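Local coordinates for protein glycosyl hydrolase, family 8 (Clostridium perfringens, PDB 3REN) that probably hydrolyses alpha-glucan linkages as an alpha-amylase built on the (alpha/alpha)6-barrel fold of its glycoside hydrolase family 8 relatives, at residues Asn240-Gly245 with Asn294-Lys299; Asn288-Ala293 with Lys304-Leu309. One frame throughout, in Å; residues are numbered along the deposited sequence.

Interaction 1 of 2, residues Asn240-Gly245 with Asn294-Lys299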
ATOM      1  N   ASN A 240       4.638   8.380   0.568  1.00 13.65           N
ATOM      2  CA  ASN A 240       3.546   9.313   0.971  1.00 14.12           C
ATOM      3  C   ASN A 240       4.042  10.750   1.062  1.00 12.99           C
ATOM      4  O   ASN A 240       3.405  11.658   0.574  1.00 13.74           O
ATOM      5  CB  ASN A 240       2.885   8.896   2.319  1.00 13.41           C
ATOM      6  CG  ASN A 240       1.981   7.673   2.175  1.00 18.38           C
ATOM      7  OD1 ASN A 240       1.521   7.373   1.080  1.00 22.24           O
ATOM      8  ND2 ASN A 240       1.722   6.962   3.279  1.00 15.40           N
ATOM      9  N   ARG A 241       5.185  10.949   1.693  1.00 13.09           N
ATOM     10  CA  ARG A 241       5.786  12.275   1.832  1.00 13.23           C
ATOM     11  C   ARG A 241       6.035  12.950   0.485  1.00 14.03           C
ATOM     12  O   ARG A 241       5.712  14.113   0.297  1.00 14.58           O
ATOM     13  CB  ARG A 241       7.109  12.138   2.580  1.00 13.30           C
ATOM     14  CG  ARG A 241       6.956  11.978   4.115  1.00 14.56           C
ATOM     15  CD  ARG A 241       6.898  13.349   4.790  1.00 13.84           C
ATOM     16  NE  ARG A 241       8.232  13.946   4.819  1.00 14.02           N
ATOM     17  CZ  ARG A 241       8.544  15.134   5.337  1.00 14.32           C
ATOM     18  NH1 ARG A 241       7.623  15.944   5.859  1.00 12.47           N
ATOM     19  NH2 ARG A 241       9.800  15.532   5.278  1.00 15.34           N
ATOM     20  N   ILE A 242       6.665  12.239  -0.441  1.00 15.25           N
ATOM     21  CA  ILE A 242       7.044  12.894  -1.694  1.00 16.45           C
ATOM     22  C   ILE A 242       5.840  13.185  -2.577  1.00 16.65           C
ATOM     23  O   ILE A 242       5.815  14.226  -3.204  1.00 16.79           O
ATOM     24  CB  ILE A 242       8.174  12.156  -2.479  1.00 16.83           C
ATOM     25  CG1 ILE A 242       7.690  10.831  -3.041  1.00 18.53           C
ATOM     26  CG2 ILE A 242       9.408  12.009  -1.590  1.00 17.30           C
ATOM     27  CD1 ILE A 242       8.815   9.906  -3.557  1.00 22.20           C
ATOM     28  N   GLU A 243       4.843  12.279  -2.606  1.00 17.14           N
ATOM     29  CA  GLU A 243       3.637  12.481  -3.424  1.00 18.45           C
ATOM     30  C   GLU A 243       2.858  13.672  -2.933  1.00 18.81           C
ATOM     31  O   GLU A 243       2.125  14.278  -3.705  1.00 20.89           O
ATOM     32  CB  GLU A 243       2.726  11.244  -3.472  1.00 18.44           C
ATOM     33  CG  GLU A 243       3.299  10.071  -4.214  1.00 20.43           C
ATOM     34  CD  GLU A 243       2.387   8.831  -4.196  1.00 28.48           C
ATOM     35  OE1 GLU A 243       2.619   7.929  -5.022  1.00 30.38           O
ATOM     36  OE2 GLU A 243       1.448   8.731  -3.356  1.00 31.75           O
ATOM     37  N   ALA A 244       3.033  14.030  -1.664  1.00 18.70           N
ATOM     38  CA  ALA A 244       2.382  15.193  -1.084  1.00 18.46           C
ATOM     39  C   ALA A 244       3.233  16.459  -1.215  1.00 18.81           C
ATOM     40  O   ALA A 244       2.860  17.508  -0.711  1.00 18.91           O
ATOM     41  CB  ALA A 244       2.072  14.928   0.404  1.00 18.37           C
ATOM     42  N   GLY A 245       4.381  16.350  -1.866  1.00 19.38           N
ATOM     43  CA  GLY A 245       5.278  17.491  -2.079  1.00 19.04           C
ATOM     44  C   GLY A 245       6.292  17.738  -0.970  1.00 18.93           C
ATOM     45  O   GLY A 245       6.979  18.750  -0.984  1.00 19.66           O
ATOM     46  N   ASN A 294      10.218   6.482  -9.762  1.00 15.38           N
ATOM     47  CA  ASN A 294       9.352   6.996 -10.825  1.00 16.87           C
ATOM     48  C   ASN A 294       8.946   8.432 -10.535  1.00 16.95           C
ATOM     49  O   ASN A 294       9.054   9.310 -11.400  1.00 16.89           O
ATOM     50  CB  ASN A 294       8.075   6.168 -10.965  1.00 15.98           C
ATOM     51  CG  ASN A 294       7.157   6.720 -12.074  1.00 19.27           C
ATOM     52  OD1 ASN A 294       6.094   7.270 -11.799  1.00 22.24           O
ATOM     53  ND2 ASN A 294       7.586   6.580 -13.323  1.00 15.97           N
ATOM     54  N   TYR A 295       8.488   8.651  -9.306  1.00 17.14           N
ATOM     55  CA  TYR A 295       7.993   9.946  -8.903  1.00 19.08           C
ATOM     56  C   TYR A 295       9.082  11.023  -9.026  1.00 19.35           C
ATOM     57  O   TYR A 295       8.840  12.084  -9.596  1.00 19.54           O
ATOM     58  CB  TYR A 295       7.401   9.905  -7.484  1.00 19.27           C
ATOM     59  CG  TYR A 295       6.711  11.201  -7.156  1.00 22.95           C
ATOM     60  CD1 TYR A 295       7.418  12.249  -6.582  1.00 22.44           C
ATOM     61  CD2 TYR A 295       5.363  11.403  -7.480  1.00 23.37           C
ATOM     62  CE1 TYR A 295       6.805  13.473  -6.319  1.00 26.25           C
ATOM     63  CE2 TYR A 295       4.752  12.618  -7.212  1.00 26.72           C
ATOM     64  CZ  TYR A 295       5.486  13.640  -6.644  1.00 25.84           C
ATOM     65  OH  TYR A 295       4.898  14.834  -6.360  1.00 29.74           O
ATOM     66  N   ILE A 296      10.275  10.744  -8.514  1.00 19.49           N
ATOM     67  CA  ILE A 296      11.338  11.753  -8.537  1.00 20.42           C
ATOM     68  C   ILE A 296      12.070  11.840  -9.876  1.00 21.48           C
ATOM     69  O   ILE A 296      12.882  12.727 -10.058  1.00 22.98           O
ATOM     70  CB  ILE A 296      12.342  11.525  -7.403  1.00 20.16           C
ATOM     71  CG1 ILE A 296      13.132  10.219  -7.645  1.00 19.74           C
ATOM     72  CG2 ILE A 296      11.616  11.560  -6.054  1.00 19.64           C
ATOM     73  CD1 ILE A 296      14.067   9.820  -6.525  1.00 20.13           C
ATOM     74  N   GLY A 297      11.766  10.926 -10.800  1.00 22.02           N
ATOM     75  CA  GLY A 297      12.430  10.851 -12.101  1.00 22.71           C
ATOM     76  C   GLY A 297      13.802  10.190 -12.097  1.00 23.00           C
ATOM     77  O   GLY A 297      14.621  10.495 -12.953  1.00 24.10           O
ATOM     78  N   ASP A 298      14.070   9.283 -11.154  1.00 22.08           N
ATOM     79  CA  ASP A 298      15.392   8.640 -11.061  1.00 21.36           C
ATOM     80  C   ASP A 298      15.416   7.337 -11.848  1.00 20.54           C
ATOM     81  O   ASP A 298      15.064   6.280 -11.324  1.00 18.98           O
ATOM     82  CB  ASP A 298      15.805   8.429  -9.583  1.00 21.11           C
ATOM     83  CG  ASP A 298      17.263   7.939  -9.418  1.00 23.26           C
ATOM     84  OD1 ASP A 298      17.804   7.278 -10.327  1.00 22.37           O
ATOM     85  OD2 ASP A 298      17.873   8.214  -8.347  1.00 23.25           O
ATOM     86  N   LYS A 299      15.884   7.408 -13.102  1.00 19.72           N
ATOM     87  CA  LYS A 299      15.747   6.282 -14.021  1.00 18.64           C
ATOM     88  C   LYS A 299      16.565   5.063 -13.625  1.00 18.04           C
ATOM     89  O   LYS A 299      16.088   3.941 -13.758  1.00 18.55           O
ATOM     90  CB  LYS A 299      16.035   6.690 -15.481  1.00 19.59           C
TER
HETATM   91  O   HOH W   1       5.413  16.963  -5.241  1.00 44.98           O

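Interaction 2 of 2, residues Asn288-Ala293 with Lys304-Leu309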
ATOM      1  N   ASN A 288       7.766  -0.284  -3.970  1.00 12.66           N
ATOM      2  CA  ASN A 288       7.745   1.052  -3.432  1.00 13.24           C
ATOM      3  C   ASN A 288       8.950   1.872  -3.869  1.00 13.31           C
ATOM      4  O   ASN A 288       8.831   3.072  -4.140  1.00 13.85           O
ATOM      5  CB  ASN A 288       7.668   0.990  -1.889  1.00 13.43           C
ATOM      6  CG  ASN A 288       6.244   0.764  -1.399  1.00 17.97           C
ATOM      7  OD1 ASN A 288       5.299   0.945  -2.150  1.00 20.38           O
ATOM      8  ND2 ASN A 288       6.088   0.358  -0.142  1.00 22.60           N
ATOM      9  N   VAL A 289      10.121   1.221  -3.915  1.00 12.90           N
ATOM     10  CA  VAL A 289      11.349   1.883  -4.342  1.00 12.40           C
ATOM     11  C   VAL A 289      11.196   2.344  -5.797  1.00 12.74           C
ATOM     12  O   VAL A 289      11.558   3.473  -6.147  1.00 12.21           O
ATOM     13  CB  VAL A 289      12.562   0.932  -4.189  1.00 13.16           C
ATOM     14  CG1 VAL A 289      13.814   1.581  -4.757  1.00 13.01           C
ATOM     15  CG2 VAL A 289      12.799   0.574  -2.715  1.00 11.52           C
ATOM     16  N   ALA A 290      10.625   1.478  -6.643  1.00 12.29           N
ATOM     17  CA  ALA A 290      10.304   1.831  -8.034  1.00 12.83           C
ATOM     18  C   ALA A 290       9.315   2.983  -8.119  1.00 13.80           C
ATOM     19  O   ALA A 290       9.468   3.863  -8.961  1.00 13.95           O
ATOM     20  CB  ALA A 290       9.756   0.596  -8.794  1.00 12.73           C
ATOM     21  N   LEU A 291       8.290   2.986  -7.263  1.00 13.90           N
ATOM     22  CA  LEU A 291       7.310   4.115  -7.292  1.00 14.21           C
ATOM     23  C   LEU A 291       7.928   5.453  -6.845  1.00 14.07           C
ATOM     24  O   LEU A 291       7.597   6.535  -7.369  1.00 13.75           O
ATOM     25  CB  LEU A 291       6.073   3.792  -6.454  1.00 13.68           C
ATOM     26  CG  LEU A 291       5.244   2.716  -7.150  1.00 16.95           C
ATOM     27  CD1 LEU A 291       4.339   2.059  -6.146  1.00 15.98           C
ATOM     28  CD2 LEU A 291       4.465   3.315  -8.362  1.00 14.83           C
ATOM     29  N   ILE A 292       8.825   5.360  -5.863  1.00 13.92           N
ATOM     30  CA  ILE A 292       9.612   6.504  -5.429  1.00 13.76           C
ATOM     31  C   ILE A 292      10.466   7.035  -6.586  1.00 14.70           C
ATOM     32  O   ILE A 292      10.447   8.240  -6.873  1.00 15.04           O
ATOM     33  CB  ILE A 292      10.485   6.133  -4.209  1.00 13.27           C
ATOM     34  CG1 ILE A 292       9.599   5.961  -2.956  1.00 12.61           C
ATOM     35  CG2 ILE A 292      11.538   7.181  -3.955  1.00 13.04           C
ATOM     36  CD1 ILE A 292      10.294   5.108  -1.885  1.00 10.45           C
ATOM     37  N   ALA A 293      11.195   6.140  -7.247  1.00 14.64           N
ATOM     38  CA  ALA A 293      12.138   6.522  -8.297  1.00 15.26           C
ATOM     39  C   ALA A 293      11.366   7.089  -9.471  1.00 15.19           C
ATOM     40  O   ALA A 293      11.796   8.060 -10.081  1.00 14.73           O
ATOM     41  CB  ALA A 293      12.933   5.341  -8.754  1.00 14.10           C
ATOM     42  N   LYS A 304      16.710  -0.473 -11.589  1.00 16.76           N
ATOM     43  CA  LYS A 304      17.293  -1.398 -10.616  1.00 16.49           C
ATOM     44  C   LYS A 304      16.196  -2.106  -9.821  1.00 16.00           C
ATOM     45  O   LYS A 304      16.270  -3.315  -9.598  1.00 15.32           O
ATOM     46  CB  LYS A 304      18.184  -0.625  -9.652  1.00 17.34           C
ATOM     47  CG  LYS A 304      19.323  -1.448  -9.057  1.00 19.50           C
ATOM     48  CD  LYS A 304      20.385  -0.552  -8.395  1.00 25.12           C
ATOM     49  CE  LYS A 304      21.845  -1.037  -8.703  1.00 28.45           C
ATOM     50  NZ  LYS A 304      22.216  -2.340  -8.093  1.00 26.56           N
ATOM     51  N   ALA A 305      15.206  -1.324  -9.358  1.00 15.72           N
ATOM     52  CA  ALA A 305      14.072  -1.863  -8.637  1.00 15.06           C
ATOM     53  C   ALA A 305      13.209  -2.734  -9.567  1.00 15.74           C
ATOM     54  O   ALA A 305      12.809  -3.827  -9.174  1.00 14.95           O
ATOM     55  CB  ALA A 305      13.251  -0.733  -7.999  1.00 15.47           C
ATOM     56  N   ILE A 306      12.936  -2.269 -10.797  1.00 15.72           N
ATOM     57  CA  ILE A 306      12.150  -3.065 -11.752  1.00 15.95           C
ATOM     58  C   ILE A 306      12.849  -4.399 -12.134  1.00 16.37           C
ATOM     59  O   ILE A 306      12.207  -5.435 -12.287  1.00 16.61           O
ATOM     60  CB  ILE A 306      11.850  -2.258 -13.041  1.00 16.09           C
ATOM     61  CG1 ILE A 306      10.951  -1.027 -12.748  1.00 16.93           C
ATOM     62  CG2 ILE A 306      11.217  -3.149 -14.107  1.00 15.52           C
ATOM     63  CD1 ILE A 306       9.502  -1.331 -12.260  1.00 19.53           C
ATOM     64  N   ASP A 307      14.168  -4.361 -12.307  1.00 16.72           N
ATOM     65  CA  ASP A 307      14.914  -5.560 -12.617  1.00 16.86           C
ATOM     66  C   ASP A 307      14.715  -6.607 -11.546  1.00 15.37           C
ATOM     67  O   ASP A 307      14.574  -7.776 -11.873  1.00 16.32           O
ATOM     68  CB  ASP A 307      16.405  -5.263 -12.829  1.00 18.39           C
ATOM     69  CG  ASP A 307      16.686  -4.639 -14.203  1.00 23.45           C
ATOM     70  OD1 ASP A 307      15.773  -4.578 -15.069  1.00 29.90           O
ATOM     71  OD2 ASP A 307      17.824  -4.172 -14.415  1.00 30.87           O
ATOM     72  N   LYS A 308      14.677  -6.208 -10.277  1.00 14.62           N
ATOM     73  CA  LYS A 308      14.394  -7.185  -9.208  1.00 13.59           C
ATOM     74  C   LYS A 308      13.013  -7.799  -9.327  1.00 13.50           C
ATOM     75  O   LYS A 308      12.852  -8.996  -9.084  1.00 12.72           O
ATOM     76  CB  LYS A 308      14.547  -6.597  -7.800  1.00 13.63           C
ATOM     77  CG  LYS A 308      15.935  -6.168  -7.478  1.00 14.95           C
ATOM     78  CD  LYS A 308      16.836  -7.366  -7.337  1.00 13.26           C
ATOM     79  CE  LYS A 308      18.175  -6.958  -6.698  1.00 17.30           C
ATOM     80  NZ  LYS A 308      18.995  -8.191  -6.530  1.00 17.08           N
ATOM     81  N   LEU A 309      12.021  -6.979  -9.672  1.00 13.11           N
ATOM     82  CA  LEU A 309      10.660  -7.483  -9.841  1.00 13.43           C
ATOM     83  C   LEU A 309      10.578  -8.418 -11.043  1.00 14.51           C
ATOM     84  O   LEU A 309       9.972  -9.465 -10.969  1.00 14.88           O
ATOM     85  CB  LEU A 309       9.630  -6.332  -9.933  1.00 13.07           C
ATOM     86  CG  LEU A 309       9.396  -5.448  -8.698  1.00 11.95           C
ATOM     87  CD1 LEU A 309       8.312  -4.393  -9.053  1.00 14.12           C
ATOM     88  CD2 LEU A 309       8.920  -6.297  -7.520  1.00 11.09           C
TER

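Interaction 1 of 2, residues Asn240-Gly245 with Asn294-Lys299
With CG anti to the backbone N (chi1 -172°), Y295 sends its ring from the last turn of helix 283-296 to the end of helix 231-243, while I242 holds CG1 between its own N and carbonyl carbon (chi1 69°), against the ring. Between the two side chains the nearest pair is I242 CG1 and Y295 CD1, 3.8 Å apart; isoleucine suits this buried spot, bringing methyl and methylene groups with no side-chain polar atom needing a partner. I242 CD1 reaches further, to 4.1 Å from I296 CG2. One face of the Y295 ring receives a CH-pi contact from E243, whose CA stands 4.2 Å from the centroid and 27° off the normal. E243 lays its CG by Y295 CD2, then runs on extended to a salt bridge with K121, consistent with an acidic residue at this partly exposed place. Both helices finish in Schellman motifs with positive phi at glycine, G245 and G297. Y295 OH lies 3.3 Å from I242 O. A water in the ring plane sits close to Y295 OH and donates weakly to I242 O, a weak water bridge at most. Since I242 O already accepts the Schellman bond from G245 N (2.9 Å), it need not depend on tyrosine or water.

Interaction 2 of 2, residues Asn288-Ala293 with Lys304-Leu309
A buried contact between apolar side chains joins helix 283-296 to helix 299-312, successive in the chain and running roughly antiparallel. A290 and A305 face each other at its middle, their CB atoms 3.8 Å apart. Their CA atoms are separated by 5.3 Å, a closeness that alanine permits because its single methyl holds the backbones apart so little. The methyl of A305 also lies 3.7 Å from A290 N, so it packs on the main chain as well as on the opposing methyl. Over these short segments the axes approach to 8.7 Å, with 149° between their directions. Such a pair, two neighbouring antiparallel helices linked by a short turn, is the kind of hairpin from which an (alpha/alpha)6 barrel is assembled. Larger side chains fill in around the alanines. V289 has CG1 anti to its backbone N (chi1 175°), which places this methyl 4.0 Å from A305 CB; beta-branching gives it bulk close to the helix without a long chain. I306 starts out across the line of approach, then bends at both torsions to bring CD1 to 4.0 Å from A290 CB. Beyond the pair, V289 also packs on L265 and L301, and A290 on F302, while I306 touches Y348.

How the interactions relate
Helix 283-296 is common to both interactions: its C-terminal end meets helix 231-243 in interaction 1, and its preceding turns meet helix 299-312 in interaction 2. The centres are 12 Å apart, yet the two contacts touch, with I242 CD1 3.9 Å from I292 CG2 and D298 N 2.8 Å from A293 O, a probable hydrogen bond as the chain leaves the helix. D298 then caps the start of helix 299-312 through its bond to L301 N. Interaction 2 is fully buried, whereas interaction 1 is partly open and carries water. A magnesium ion lies about 9 Å from the I306 side chain, and a 1,2-ethanediol, probably from the crystallisation liquor, about 5 Å from that of E243; neither contact is known to belong to the active site.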